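Local coordinates for protein type-iv like pilin ttha1219 (Thermus thermophilus, PDB 5G23) that is a type IV pilin-like protein that probably serves in type IV pili and DNA uptake during natural competence, and structurally resembles type II secretion pseudopilins, at residues A71-P76 / G82-F87; A144-Y149 / W155-Q160. All coordinates share one frame; numbering follows the deposited sequence.

Interaction 1 of 2, residues A71-P76 / G82-F87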
ATOM      1  N   ALA B  71     -19.749 -11.084   1.374  1.00 22.65           N
ATOM      2  CA  ALA B  71     -18.867  -9.928   1.393  1.00 20.88           C
ATOM      3  C   ALA B  71     -17.516 -10.225   1.998  1.00 18.76           C
ATOM      4  O   ALA B  71     -16.560  -9.582   1.655  1.00 18.47           O
ATOM      5  CB  ALA B  71     -19.539  -8.775   2.162  1.00 20.77           C
ATOM      6  N   LEU B  72     -17.446 -11.205   2.897  1.00 17.12           N
ATOM      7  CA  LEU B  72     -16.245 -11.500   3.635  1.00 16.64           C
ATOM      8  C   LEU B  72     -16.246 -12.953   4.032  1.00 16.70           C
ATOM      9  O   LEU B  72     -17.292 -13.499   4.495  1.00 17.40           O
ATOM     10  CB  LEU B  72     -16.158 -10.617   4.880  1.00 16.93           C
ATOM     11  CG  LEU B  72     -14.890 -10.729   5.702  1.00 16.70           C
ATOM     12  CD1 LEU B  72     -13.773  -9.974   5.056  1.00 16.63           C
ATOM     13  CD2 LEU B  72     -15.113 -10.213   7.129  1.00 17.53           C
ATOM     14  N   VAL B  73     -15.094 -13.579   3.908  1.00 16.25           N
ATOM     15  CA  VAL B  73     -14.871 -14.901   4.496  1.00 16.14           C
ATOM     16  C   VAL B  73     -13.570 -14.891   5.228  1.00 15.22           C
ATOM     17  O   VAL B  73     -12.513 -14.588   4.659  1.00 14.14           O
ATOM     18  CB  VAL B  73     -14.835 -16.027   3.436  1.00 17.36           C
ATOM     19  CG1 VAL B  73     -14.560 -17.358   4.086  1.00 17.61           C
ATOM     20  CG2 VAL B  73     -16.156 -16.157   2.712  1.00 18.16           C
ATOM     21  N   LEU B  74     -13.629 -15.254   6.513  1.00 14.79           N
ATOM     22  CA  LEU B  74     -12.451 -15.393   7.368  1.00 14.46           C
ATOM     23  C   LEU B  74     -12.174 -16.862   7.629  1.00 14.82           C
ATOM     24  O   LEU B  74     -13.106 -17.570   7.990  1.00 14.68           O
ATOM     25  CB  LEU B  74     -12.634 -14.696   8.692  1.00 14.72           C
ATOM     26  CG  LEU B  74     -12.900 -13.225   8.521  1.00 15.67           C
ATOM     27  CD1 LEU B  74     -13.259 -12.592   9.883  1.00 17.44           C
ATOM     28  CD2 LEU B  74     -11.718 -12.490   7.952  1.00 16.51           C
ATOM     29  N   SER B  75     -10.916 -17.278   7.416  1.00 14.78           N
ATOM     30  CA  SER B  75     -10.471 -18.700   7.539  1.00 16.72           C
ATOM     31  C   SER B  75      -9.249 -18.823   8.433  1.00 17.21           C
ATOM     32  O   SER B  75      -8.150 -18.966   7.935  1.00 16.29           O
ATOM     33  CB  SER B  75     -10.073 -19.236   6.144  1.00 18.02           C
ATOM     34  OG  SER B  75     -11.226 -19.137   5.329  1.00 19.62           O
ATOM     35  N   PRO B  76      -9.420 -18.648   9.738  1.00 17.43           N
ATOM     36  CA  PRO B  76      -8.287 -18.760  10.628  1.00 18.08           C
ATOM     37  C   PRO B  76      -7.806 -20.182  10.713  1.00 20.76           C
ATOM     38  O   PRO B  76      -8.576 -21.147  10.518  1.00 19.77           O
ATOM     39  CB  PRO B  76      -8.816 -18.314  12.003  1.00 18.46           C
ATOM     40  CG  PRO B  76     -10.304 -18.541  11.899  1.00 18.22           C
ATOM     41  CD  PRO B  76     -10.691 -18.400  10.449  1.00 18.34           C
ATOM     42  N   GLY B  82      -6.508 -16.788   6.659  1.00 19.64           N
ATOM     43  CA  GLY B  82      -6.845 -16.338   5.325  1.00 20.39           C
ATOM     44  C   GLY B  82      -8.014 -15.419   5.372  1.00 19.46           C
ATOM     45  O   GLY B  82      -8.876 -15.569   6.234  1.00 19.66           O
ATOM     46  N   VAL B  83      -8.003 -14.404   4.545  1.00 18.36           N
ATOM     47  CA  VAL B  83      -9.138 -13.504   4.484  1.00 19.91           C
ATOM     48  C   VAL B  83      -9.490 -13.261   3.014  1.00 19.28           C
ATOM     49  O   VAL B  83      -8.583 -13.074   2.188  1.00 20.42           O
ATOM     50  CB  VAL B  83      -8.938 -12.220   5.295  1.00 22.17           C
ATOM     51  CG1 VAL B  83      -7.669 -11.541   4.962  1.00 23.28           C
ATOM     52  CG2 VAL B  83     -10.097 -11.265   5.040  1.00 23.97           C
ATOM     53  N   GLN B  84     -10.759 -13.380   2.703  1.00 17.74           N
ATOM     54  CA  GLN B  84     -11.290 -12.990   1.389  1.00 18.99           C
ATOM     55  C   GLN B  84     -12.414 -11.985   1.548  1.00 18.51           C
ATOM     56  O   GLN B  84     -13.216 -12.119   2.461  1.00 18.81           O
ATOM     57  CB  GLN B  84     -11.775 -14.176   0.567  1.00 20.04           C
ATOM     58  CG  GLN B  84     -10.805 -15.345   0.443  1.00 21.22           C
ATOM     59  CD  GLN B  84     -11.520 -16.588  -0.015  1.00 23.86           C
ATOM     60  OE1 GLN B  84     -11.725 -16.769  -1.211  1.00 25.96           O
ATOM     61  NE2 GLN B  84     -12.023 -17.381   0.931  1.00 23.18           N
ATOM     62  N   GLY B  85     -12.514 -11.038   0.597  1.00 18.25           N
ATOM     63  CA  GLY B  85     -13.532 -10.042   0.584  1.00 17.85           C
ATOM     64  C   GLY B  85     -13.964  -9.582  -0.809  1.00 18.23           C
ATOM     65  O   GLY B  85     -13.229  -9.728  -1.767  1.00 17.89           O
ATOM     66  N   TRP B  86     -15.180  -9.084  -0.909  1.00 18.04           N
ATOM     67  CA  TRP B  86     -15.720  -8.632  -2.231  1.00 19.20           C
ATOM     68  C   TRP B  86     -16.346  -7.254  -2.023  1.00 19.71           C
ATOM     69  O   TRP B  86     -16.772  -6.875  -0.898  1.00 18.86           O
ATOM     70  CB  TRP B  86     -16.722  -9.639  -2.767  1.00 19.65           C
ATOM     71  CG  TRP B  86     -16.157 -10.962  -3.073  1.00 19.39           C
ATOM     72  CD1 TRP B  86     -15.726 -11.395  -4.281  1.00 19.51           C
ATOM     73  CD2 TRP B  86     -15.917 -12.039  -2.150  1.00 19.17           C
ATOM     74  NE1 TRP B  86     -15.199 -12.661  -4.170  1.00 19.62           N
ATOM     75  CE2 TRP B  86     -15.330 -13.081  -2.868  1.00 19.18           C
ATOM     76  CE3 TRP B  86     -16.121 -12.190  -0.762  1.00 19.52           C
ATOM     77  CZ2 TRP B  86     -14.950 -14.273  -2.270  1.00 19.89           C
ATOM     78  CZ3 TRP B  86     -15.806 -13.383  -0.171  1.00 18.92           C
ATOM     79  CH2 TRP B  86     -15.182 -14.425  -0.931  1.00 19.75           C
ATOM     80  N   PHE B  87     -16.393  -6.490  -3.075  1.00 20.87           N
ATOM     81  CA  PHE B  87     -17.008  -5.155  -3.073  1.00 22.32           C
ATOM     82  C   PHE B  87     -17.383  -4.760  -4.497  1.00 22.96           C
ATOM     83  O   PHE B  87     -16.886  -5.329  -5.469  1.00 22.36           O
ATOM     84  CB  PHE B  87     -16.066  -4.112  -2.482  1.00 23.39           C
ATOM     85  CG  PHE B  87     -14.703  -4.098  -3.158  1.00 25.18           C
ATOM     86  CD1 PHE B  87     -13.725  -4.999  -2.811  1.00 26.97           C
ATOM     87  CD2 PHE B  87     -14.429  -3.189  -4.136  1.00 28.31           C
ATOM     88  CE1 PHE B  87     -12.467  -5.017  -3.453  1.00 29.50           C
ATOM     89  CE2 PHE B  87     -13.171  -3.153  -4.762  1.00 29.60           C
ATOM     90  CZ  PHE B  87     -12.208  -4.090  -4.436  1.00 29.30           C
TER
HETATM   91  O   HOH W   1     -11.135 -16.862   3.611  1.00 20.46           O
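Residues 71-75 and 82-87 run antiparallel, their axes 4.6 Å apart, with Val73-Gln84 and Ser75-Gly82 as hydrogen-bonded pairs alternating with the non-hydrogen-bonded pairs Leu72-Gly85 and Leu74-Val83. Val73 and Gln84 bond in both directions, Gln84 N reaching Val73 O at 2.9 Å almost in a straight line (175°). Leu72, Leu74 and Val83 share one face of the sheet. There CG2 of Val83 fills the angle between two leucines: CD2 of Leu74, lying alongside, comes to 3.6 Å, and CD1 of Leu72 slants in to 3.9 Å. The Val83 torsion, with CG2 anti to the backbone N and CG1 wedged between N and the carbonyl carbon (chi1 52°), turns CG2 to this apolar cluster, where branched aliphatic residues suit a buried surface that continues to Val147 and Tyr149. The other face is more polar. Val73 and Gln84 stand side by side, and the amide nitrogen NE2 of Gln84 donates to a water 2.9 Å away that also bonds Ser75 OG and gives a proton to Val73 O; one solvent molecule thus ties three residues of both strands. Val73 sends its methyl CG2 to the rim of the Trp86 indole, 4.0 Å from CZ3; the indole meets the neighbouring strand edge-on, and its NE1 donates to Cys126 O. Ala71 and Leu72 both face Val162 on the next strand, a classic beta bulge. The whole is a beta hairpin whose two strands lie side by side within the large antiparallel sheet of this pilin domain.

Interaction 2 of 2, residues A144-Y149 / W155-Q160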
ATOM      1  N   ALA B 144       3.729 -15.206  11.688  1.00 15.61           N
ATOM      2  CA  ALA B 144       2.299 -15.224  12.085  1.00 15.59           C
ATOM      3  C   ALA B 144       1.502 -14.180  11.376  1.00 14.74           C
ATOM      4  O   ALA B 144       1.972 -13.035  11.210  1.00 13.62           O
ATOM      5  CB  ALA B 144       2.169 -15.077  13.605  1.00 16.38           C
ATOM      6  N   PHE B 145       0.311 -14.568  10.920  1.00 14.90           N
ATOM      7  CA  PHE B 145      -0.678 -13.677  10.339  1.00 14.35           C
ATOM      8  C   PHE B 145      -1.982 -14.106  10.966  1.00 14.26           C
ATOM      9  O   PHE B 145      -2.336 -15.265  10.971  1.00 15.21           O
ATOM     10  CB  PHE B 145      -0.774 -13.709   8.793  1.00 14.63           C
ATOM     11  CG  PHE B 145      -1.829 -12.828   8.192  1.00 14.64           C
ATOM     12  CD1 PHE B 145      -1.913 -11.500   8.486  1.00 16.23           C
ATOM     13  CD2 PHE B 145      -2.734 -13.335   7.249  1.00 16.06           C
ATOM     14  CE1 PHE B 145      -2.907 -10.685   7.913  1.00 16.31           C
ATOM     15  CE2 PHE B 145      -3.753 -12.542   6.659  1.00 16.51           C
ATOM     16  CZ  PHE B 145      -3.793 -11.198   6.967  1.00 16.51           C
ATOM     17  N   ARG B 146      -2.598 -13.155  11.657  1.00 14.83           N
ATOM     18  CA  ARG B 146      -3.848 -13.424  12.431  1.00 15.86           C
ATOM     19  C   ARG B 146      -4.845 -12.375  12.047  1.00 16.20           C
ATOM     20  O   ARG B 146      -4.504 -11.153  11.874  1.00 16.50           O
ATOM     21  CB  ARG B 146      -3.636 -13.376  13.961  1.00 17.04           C
ATOM     22  CG  ARG B 146      -2.631 -14.340  14.494  1.00 18.10           C
ATOM     23  CD  ARG B 146      -3.130 -15.784  14.354  1.00 19.76           C
ATOM     24  NE  ARG B 146      -2.207 -16.642  15.086  1.00 20.32           N
ATOM     25  CZ  ARG B 146      -1.180 -17.267  14.531  1.00 24.83           C
ATOM     26  NH1 ARG B 146      -0.928 -17.165  13.222  1.00 25.92           N
ATOM     27  NH2 ARG B 146      -0.325 -17.944  15.314  1.00 26.44           N
ATOM     28  N   VAL B 147      -6.137 -12.773  11.925  1.00 15.38           N
ATOM     29  CA  VAL B 147      -7.213 -11.801  11.709  1.00 16.13           C
ATOM     30  C   VAL B 147      -8.349 -12.170  12.677  1.00 17.84           C
ATOM     31  O   VAL B 147      -8.768 -13.311  12.702  1.00 18.61           O
ATOM     32  CB  VAL B 147      -7.779 -11.889  10.288  1.00 17.14           C
ATOM     33  CG1 VAL B 147      -8.862 -10.873  10.046  1.00 18.12           C
ATOM     34  CG2 VAL B 147      -6.643 -11.702   9.242  1.00 17.55           C
ATOM     35  N   ALA B 148      -8.784 -11.214  13.460  1.00 16.12           N
ATOM     36  CA  ALA B 148      -9.943 -11.338  14.328  1.00 15.28           C
ATOM     37  C   ALA B 148     -10.980 -10.297  13.882  1.00 14.44           C
ATOM     38  O   ALA B 148     -10.661  -9.397  13.098  1.00 14.70           O
ATOM     39  CB  ALA B 148      -9.557 -11.060  15.757  1.00 16.00           C
ATOM     40  N   TYR B 149     -12.217 -10.462  14.335  1.00 13.27           N
ATOM     41  CA  TYR B 149     -13.249  -9.547  13.974  1.00 14.21           C
ATOM     42  C   TYR B 149     -14.088  -9.125  15.191  1.00 14.16           C
ATOM     43  O   TYR B 149     -14.245  -9.869  16.172  1.00 13.77           O
ATOM     44  CB  TYR B 149     -14.144 -10.138  12.873  1.00 13.71           C
ATOM     45  CG  TYR B 149     -14.930 -11.345  13.276  1.00 14.09           C
ATOM     46  CD1 TYR B 149     -14.399 -12.604  13.123  1.00 14.75           C
ATOM     47  CD2 TYR B 149     -16.303 -11.246  13.677  1.00 15.39           C
ATOM     48  CE1 TYR B 149     -15.127 -13.719  13.446  1.00 15.12           C
ATOM     49  CE2 TYR B 149     -17.040 -12.367  13.954  1.00 16.77           C
ATOM     50  CZ  TYR B 149     -16.430 -13.594  13.805  1.00 16.46           C
ATOM     51  OH  TYR B 149     -17.128 -14.714  14.130  1.00 17.63           O
ATOM     52  N   TRP B 155     -14.802  -9.417  20.458  1.00 16.55           N
ATOM     53  CA  TRP B 155     -13.798  -9.817  19.480  1.00 15.40           C
ATOM     54  C   TRP B 155     -13.819 -11.358  19.325  1.00 15.63           C
ATOM     55  O   TRP B 155     -13.900 -12.080  20.344  1.00 14.39           O
ATOM     56  CB  TRP B 155     -12.372  -9.341  19.912  1.00 15.42           C
ATOM     57  CG  TRP B 155     -12.153  -7.869  19.660  1.00 15.59           C
ATOM     58  CD1 TRP B 155     -12.286  -6.843  20.556  1.00 16.76           C
ATOM     59  CD2 TRP B 155     -11.806  -7.268  18.415  1.00 15.79           C
ATOM     60  NE1 TRP B 155     -12.052  -5.625  19.898  1.00 16.61           N
ATOM     61  CE2 TRP B 155     -11.740  -5.875  18.607  1.00 16.34           C
ATOM     62  CE3 TRP B 155     -11.614  -7.771  17.143  1.00 15.56           C
ATOM     63  CZ2 TRP B 155     -11.454  -4.997  17.577  1.00 16.42           C
ATOM     64  CZ3 TRP B 155     -11.273  -6.895  16.134  1.00 16.31           C
ATOM     65  CH2 TRP B 155     -11.221  -5.544  16.350  1.00 16.10           C
ATOM     66  N   LYS B 156     -13.762 -11.846  18.075  1.00 14.90           N
ATOM     67  CA  LYS B 156     -13.843 -13.283  17.817  1.00 15.31           C
ATOM     68  C   LYS B 156     -12.752 -13.653  16.816  1.00 14.18           C
ATOM     69  O   LYS B 156     -12.280 -12.799  16.043  1.00 12.32           O
ATOM     70  CB  LYS B 156     -15.235 -13.594  17.236  1.00 17.25           C
ATOM     71  CG  LYS B 156     -16.380 -13.367  18.228  1.00 19.28           C
ATOM     72  CD  LYS B 156     -17.751 -13.605  17.689  1.00 21.33           C
ATOM     73  CE  LYS B 156     -18.746 -13.329  18.813  1.00 24.59           C
ATOM     74  NZ  LYS B 156     -20.092 -13.659  18.398  1.00 27.22           N
ATOM     75  N   ARG B 157     -12.337 -14.923  16.840  1.00 13.78           N
ATOM     76  CA  ARG B 157     -11.457 -15.436  15.785  1.00 13.58           C
ATOM     77  C   ARG B 157     -11.851 -16.852  15.521  1.00 14.04           C
ATOM     78  O   ARG B 157     -11.619 -17.777  16.320  1.00 13.66           O
ATOM     79  CB  ARG B 157      -9.966 -15.321  16.122  1.00 14.11           C
ATOM     80  CG  ARG B 157      -9.036 -15.967  15.115  1.00 15.10           C
ATOM     81  CD  ARG B 157      -7.560 -15.649  15.292  1.00 15.62           C
ATOM     82  NE  ARG B 157      -6.690 -16.496  14.472  1.00 17.48           N
ATOM     83  CZ  ARG B 157      -6.325 -17.757  14.789  1.00 20.64           C
ATOM     84  NH1 ARG B 157      -6.674 -18.296  15.924  1.00 24.71           N
ATOM     85  NH2 ARG B 157      -5.657 -18.494  13.942  1.00 22.19           N
ATOM     86  N   GLN B 158     -12.564 -16.979  14.421  1.00 15.00           N
ATOM     87  CA  GLN B 158     -13.225 -18.223  14.102  1.00 16.11           C
ATOM     88  C   GLN B 158     -13.621 -18.099  12.650  1.00 16.95           C
ATOM     89  O   GLN B 158     -13.656 -16.998  12.079  1.00 16.51           O
ATOM     90  CB  GLN B 158     -14.454 -18.464  14.978  1.00 16.96           C
ATOM     91  CG  GLN B 158     -15.479 -17.353  14.970  1.00 17.34           C
ATOM     92  CD  GLN B 158     -16.510 -17.443  16.082  1.00 17.89           C
ATOM     93  OE1 GLN B 158     -16.153 -17.481  17.269  1.00 18.74           O
ATOM     94  NE2 GLN B 158     -17.757 -17.562  15.711  1.00 18.66           N
ATOM     95  N   ALA B 159     -13.979 -19.240  12.058  1.00 18.27           N
ATOM     96  CA  ALA B 159     -14.504 -19.248  10.666  1.00 18.80           C
ATOM     97  C   ALA B 159     -15.696 -18.358  10.636  1.00 20.55           C
ATOM     98  O   ALA B 159     -16.636 -18.471  11.471  1.00 20.29           O
ATOM     99  CB  ALA B 159     -14.919 -20.636  10.257  1.00 19.54           C
ATOM    100  N   GLN B 160     -15.757 -17.511   9.661  1.00 20.88           N
ATOM    101  CA  GLN B 160     -16.914 -16.676   9.572  1.00 23.10           C
ATOM    102  C   GLN B 160     -17.134 -16.153   8.197  1.00 22.51           C
ATOM    103  O   GLN B 160     -16.169 -15.735   7.572  1.00 21.06           O
ATOM    104  CB  GLN B 160     -16.591 -15.515  10.490  1.00 25.37           C
ATOM    105  CG  GLN B 160     -17.304 -14.229  10.194  1.00 28.17           C
ATOM    106  CD  GLN B 160     -18.631 -14.188  10.934  1.00 29.05           C
ATOM    107  OE1 GLN B 160     -19.332 -15.206  11.035  1.00 32.20           O
ATOM    108  NE2 GLN B 160     -18.918 -13.063  11.550  1.00 30.49           N
TER
HETATM  109  O   HOH W   2     -11.719 -14.837  12.473  1.00 20.78           O
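Tyr149 dominates this contact, its phenol ring sandwiched between Lys156 and Gln160. CB of Lys156 sits over one face, 3.9 Å from the ring centroid, and CG of Gln160 over the opposite face at 4.1 Å, each a CH-pi contact shifted toward the rim. With CG of Tyr149 placed between its backbone N and carbonyl carbon (chi1 65°), the ring swings across to the chain that returns beside it. The Gln160 amide lies nearly flat to the ring, its plane 23° away, whereas the Gln158 amide stands almost upright to it (87°), and Gln158 CG lies 3.2 Å from Tyr149 OH. A long aliphatic stem suits Lys156: methylenes pack on the ring, and the extended chain carries NZ away to a salt bridge with Glu151. Behind the side chains, Tyr149 and Lys156 form a hydrogen-bonded antiparallel pair, Lys156 N to Tyr149 O measuring 2.8 Å. Arg157 stretches the other way, its CG 3.6 Å from Val147 O and its guanidinium laid with one face against CD of Arg146. Arg157 is held by salt bridges to Asp81 and Glu211, acids whose negative charge probably lets the two arginines lie so close, and Arg146 NH2 donates to the backbone O of Glu211. Pairing of 141-151 with 154-156 makes a tight beta hairpin at the margin of the four-stranded antiparallel sheet, after which the chain leaves for the larger sheet.

In the fold
Interactions 1 and 2 follow one another along the chain, their centres 11 Å apart, and they touch directly. Interaction 1 belongs to the seven-stranded sheet and interaction 2 to the four-stranded one; segment 155-160 bridges them, beginning in the smaller sheet and ending at Gln160, whose O probably accepts a hydrogen bond from Leu74 N (2.8 Å). Packing reinforces that junction: Leu74 CD1 lies 3.4 Å from Tyr149 CD1, and Pro76 CG lies 3.4 Å from Gln158 C. Leu74 takes part in both contacts, since its side chain also reaches Val147 and Tyr149 of the other sheet. Asp81, in the loop of the first hairpin, which also holds Arg157, accepts a hydrogen bond from Val147 N, adding a polar tie between the hairpins.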